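Local coordinates for neuraminidase (PDB 4K3Y), which is a neuraminidase-like surface protein of a bat influenza A virus, with the beta-propeller fold of the viral sialidases and a function that remains uncertain, at residues A6-N14 with S104-T112. Residues are numbered along the deposited sequence; the frame is centred on the assembly and turned at random.
With NAG (2-acetamido-2-deoxy-beta-D-glucopyranose), chain H.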
# COMPACT_ATOMS: atom_id res chain seq x y z
N ALA C 6 -18.18 1.54 -12.36
CA ALA C 6 -17.84 1.00 -13.72
C ALA C 6 -18.52 1.89 -14.79
O ALA C 6 -19.21 1.30 -15.70
CB ALA C 6 -18.36 -0.53 -13.87
N THR C 7 -18.38 3.22 -14.69
CA THR C 7 -19.14 4.14 -15.55
C THR C 7 -18.29 5.32 -16.05
O THR C 7 -17.37 5.77 -15.35
CB THR C 7 -20.43 4.62 -14.84
OG1 THR C 7 -21.57 4.00 -15.45
CG2 THR C 7 -20.60 6.16 -14.89
N PRO C 8 -18.58 5.82 -17.27
CA PRO C 8 -17.83 6.95 -17.82
C PRO C 8 -17.86 8.19 -16.92
O PRO C 8 -18.90 8.55 -16.36
CB PRO C 8 -18.54 7.24 -19.15
CG PRO C 8 -19.16 5.96 -19.53
CD PRO C 8 -19.60 5.33 -18.22
N LEU C 9 -16.69 8.76 -16.74
CA LEU C 9 -16.60 10.03 -16.02
C LEU C 9 -17.35 11.14 -16.74
O LEU C 9 -17.16 11.38 -17.95
CB LEU C 9 -15.13 10.43 -15.82
CG LEU C 9 -14.84 11.62 -14.89
CD1 LEU C 9 -13.66 11.33 -13.99
CD2 LEU C 9 -14.61 12.91 -15.68
N VAL C 10 -18.22 11.82 -15.99
CA VAL C 10 -19.00 12.91 -16.54
C VAL C 10 -18.97 14.13 -15.61
O VAL C 10 -19.26 14.05 -14.41
CB VAL C 10 -20.45 12.47 -16.87
CG1 VAL C 10 -21.02 11.64 -15.74
CG2 VAL C 10 -21.33 13.68 -17.17
N LEU C 11 -18.58 15.27 -16.19
CA LEU C 11 -18.39 16.50 -15.45
C LEU C 11 -19.68 17.32 -15.42
O LEU C 11 -20.51 17.20 -16.33
CB LEU C 11 -17.28 17.33 -16.11
CG LEU C 11 -15.91 16.70 -16.33
CD1 LEU C 11 -15.05 17.59 -17.20
CD2 LEU C 11 -15.21 16.43 -15.00
N GLY C 12 -19.82 18.14 -14.38
CA GLY C 12 -20.93 19.08 -14.30
C GLY C 12 -20.93 20.04 -15.47
O GLY C 12 -19.88 20.53 -15.90
N GLU C 13 -22.12 20.32 -15.99
CA GLU C 13 -22.23 21.28 -17.07
C GLU C 13 -22.11 22.69 -16.51
O GLU C 13 -21.68 23.62 -17.21
CB GLU C 13 -23.56 21.11 -17.81
CG GLU C 13 -23.65 19.80 -18.58
CD GLU C 13 -22.66 19.72 -19.72
OE1 GLU C 13 -22.33 20.78 -20.31
OE2 GLU C 13 -22.21 18.59 -20.03
N ASN C 14 -22.45 22.84 -15.24
CA ASN C 14 -22.37 24.15 -14.61
C ASN C 14 -21.34 24.28 -13.49
O ASN C 14 -21.34 23.53 -12.51
CB ASN C 14 -23.76 24.63 -14.17
CG ASN C 14 -24.47 25.40 -15.27
OD1 ASN C 14 -23.84 26.07 -16.09
ND2 ASN C 14 -25.79 25.30 -15.29
N SER C 104 -1.85 13.72 -18.56
CA SER C 104 -2.74 12.58 -18.26
C SER C 104 -4.20 12.99 -18.06
O SER C 104 -4.49 14.16 -17.82
CB SER C 104 -2.26 11.79 -17.04
OG SER C 104 -2.36 12.57 -15.87
N CYS C 105 -5.10 12.02 -18.18
CA CYS C 105 -6.55 12.22 -18.00
C CYS C 105 -7.19 10.87 -17.60
O CYS C 105 -6.57 9.82 -17.81
CB CYS C 105 -7.27 12.85 -19.18
SG CYS C 105 -6.29 13.04 -20.70
N HIS C 106 -8.40 10.88 -17.04
CA HIS C 106 -9.09 9.63 -16.68
C HIS C 106 -10.56 9.64 -17.12
O HIS C 106 -11.28 10.60 -16.84
CB HIS C 106 -8.98 9.39 -15.17
CG HIS C 106 -9.45 8.03 -14.73
ND1 HIS C 106 -10.77 7.67 -14.72
CD2 HIS C 106 -8.75 6.97 -14.26
CE1 HIS C 106 -10.88 6.42 -14.28
NE2 HIS C 106 -9.67 5.98 -14.00
N ASP C 107 -11.00 8.57 -17.79
CA ASP C 107 -12.32 8.59 -18.44
C ASP C 107 -13.41 7.88 -17.64
O ASP C 107 -14.55 7.82 -18.06
CB ASP C 107 -12.26 7.98 -19.86
CG ASP C 107 -11.75 6.55 -19.86
OD1 ASP C 107 -11.63 5.93 -18.76
OD2 ASP C 107 -11.48 6.03 -20.97
N GLY C 108 -13.04 7.33 -16.48
CA GLY C 108 -13.97 6.58 -15.66
C GLY C 108 -13.56 5.12 -15.60
O GLY C 108 -13.84 4.41 -14.63
N PHE C 109 -12.87 4.68 -16.65
CA PHE C 109 -12.36 3.32 -16.74
C PHE C 109 -10.88 3.27 -16.39
O PHE C 109 -10.49 2.68 -15.39
CB PHE C 109 -12.61 2.75 -18.14
CG PHE C 109 -14.00 3.02 -18.64
CD1 PHE C 109 -15.10 2.50 -17.96
CD2 PHE C 109 -14.21 3.82 -19.75
CE1 PHE C 109 -16.39 2.76 -18.40
CE2 PHE C 109 -15.49 4.09 -20.20
CZ PHE C 109 -16.59 3.55 -19.52
N GLN C 110 -10.05 3.92 -17.20
CA GLN C 110 -8.62 3.93 -16.94
C GLN C 110 -7.92 5.29 -17.11
O GLN C 110 -8.47 6.24 -17.71
CB GLN C 110 -7.93 2.88 -17.81
CG GLN C 110 -7.23 1.80 -17.01
CD GLN C 110 -8.13 0.64 -16.71
OE1 GLN C 110 -9.12 0.40 -17.40
NE2 GLN C 110 -7.81 -0.10 -15.65
N TRP C 111 -6.71 5.39 -16.56
CA TRP C 111 -5.84 6.52 -16.83
C TRP C 111 -5.24 6.47 -18.24
O TRP C 111 -4.60 5.46 -18.64
CB TRP C 111 -4.69 6.59 -15.82
CG TRP C 111 -5.10 7.11 -14.50
CD1 TRP C 111 -5.31 6.38 -13.37
CD2 TRP C 111 -5.37 8.48 -14.16
NE1 TRP C 111 -5.70 7.21 -12.34
CE2 TRP C 111 -5.74 8.50 -12.80
CE3 TRP C 111 -5.32 9.68 -14.87
CZ2 TRP C 111 -6.07 9.69 -12.13
CZ3 TRP C 111 -5.66 10.86 -14.21
CH2 TRP C 111 -6.03 10.85 -12.86
N THR C 112 -5.46 7.55 -19.00
CA THR C 112 -4.73 7.79 -20.24
C THR C 112 -3.51 8.68 -19.95
O THR C 112 -3.62 9.75 -19.32
CB THR C 112 -5.62 8.47 -21.27
OG1 THR C 112 -6.82 7.71 -21.46
CG2 THR C 112 -4.86 8.62 -22.59
C1 NAG H . -18.11 -1.40 -22.39
C2 NAG H . -19.22 -1.59 -21.36
C3 NAG H . -19.90 -2.94 -21.57
C4 NAG H . -20.24 -3.19 -23.04
C5 NAG H . -19.06 -2.88 -23.95
C6 NAG H . -19.41 -3.03 -25.43
C7 NAG H . -19.09 -0.43 -19.22
C8 NAG H . -18.72 -0.52 -17.77
N2 NAG H . -18.72 -1.45 -20.00
O3 NAG H . -21.09 -2.98 -20.81
O4 NAG H . -20.62 -4.54 -23.20
O5 NAG H . -18.61 -1.56 -23.70
O6 NAG H . -20.58 -2.31 -25.75
O7 NAG H . -19.71 0.55 -19.64
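Pro8 meets Phe109 through the tip of its ring: CG of Pro8 lies 3.5 Å and CD 3.7 Å from CZ of Phe109, and the two side chains cross at a slant. The first torsion of Phe109 (chi1 -45°) sets CG beside its own backbone N and anti to the carbonyl carbon, which carries the far end of the ring over to the proline. On the same side of the ring, CE1 of Phe109 comes within 4.0 Å of the carbonyl carbon of Thr7.

A single backbone hydrogen bond joins the segments, from Leu9 N to Asp107 O (2.7 Å, 165° at the hydrogen); the donor stands well above the carbonyl plane. The CA of Pro8 adds a C-H...O contact to the same oxygen at 3.4 Å. Gly108, with positive phi and no side chain, lets the backbone of Thr7 to Leu9 come up against the turn. Leu9 holds CG anti to its backbone N (chi1 -171°), directing the branch toward 104-112, where CD1 lies 3.8 Å from His106 O.

The receiving turn is shaped by Asp107. Its OD1 takes Phe109 N (2.7 Å) on the anti side, an Asx turn, and Gln110 N (3.0 Å) on the syn side, which extends it to an Asx motif; OD2 is hydrogen-bonded to Tyr126 OH, on strand 121-126 of the same sheet.

This turn joins strands 101-106 and 111-117 of one propeller blade, while Leu9 also pairs by backbone with Asp153, between strands 150-152 and 155-162, so segment 6-14 runs across hairpin turns of two successive four-stranded sheets.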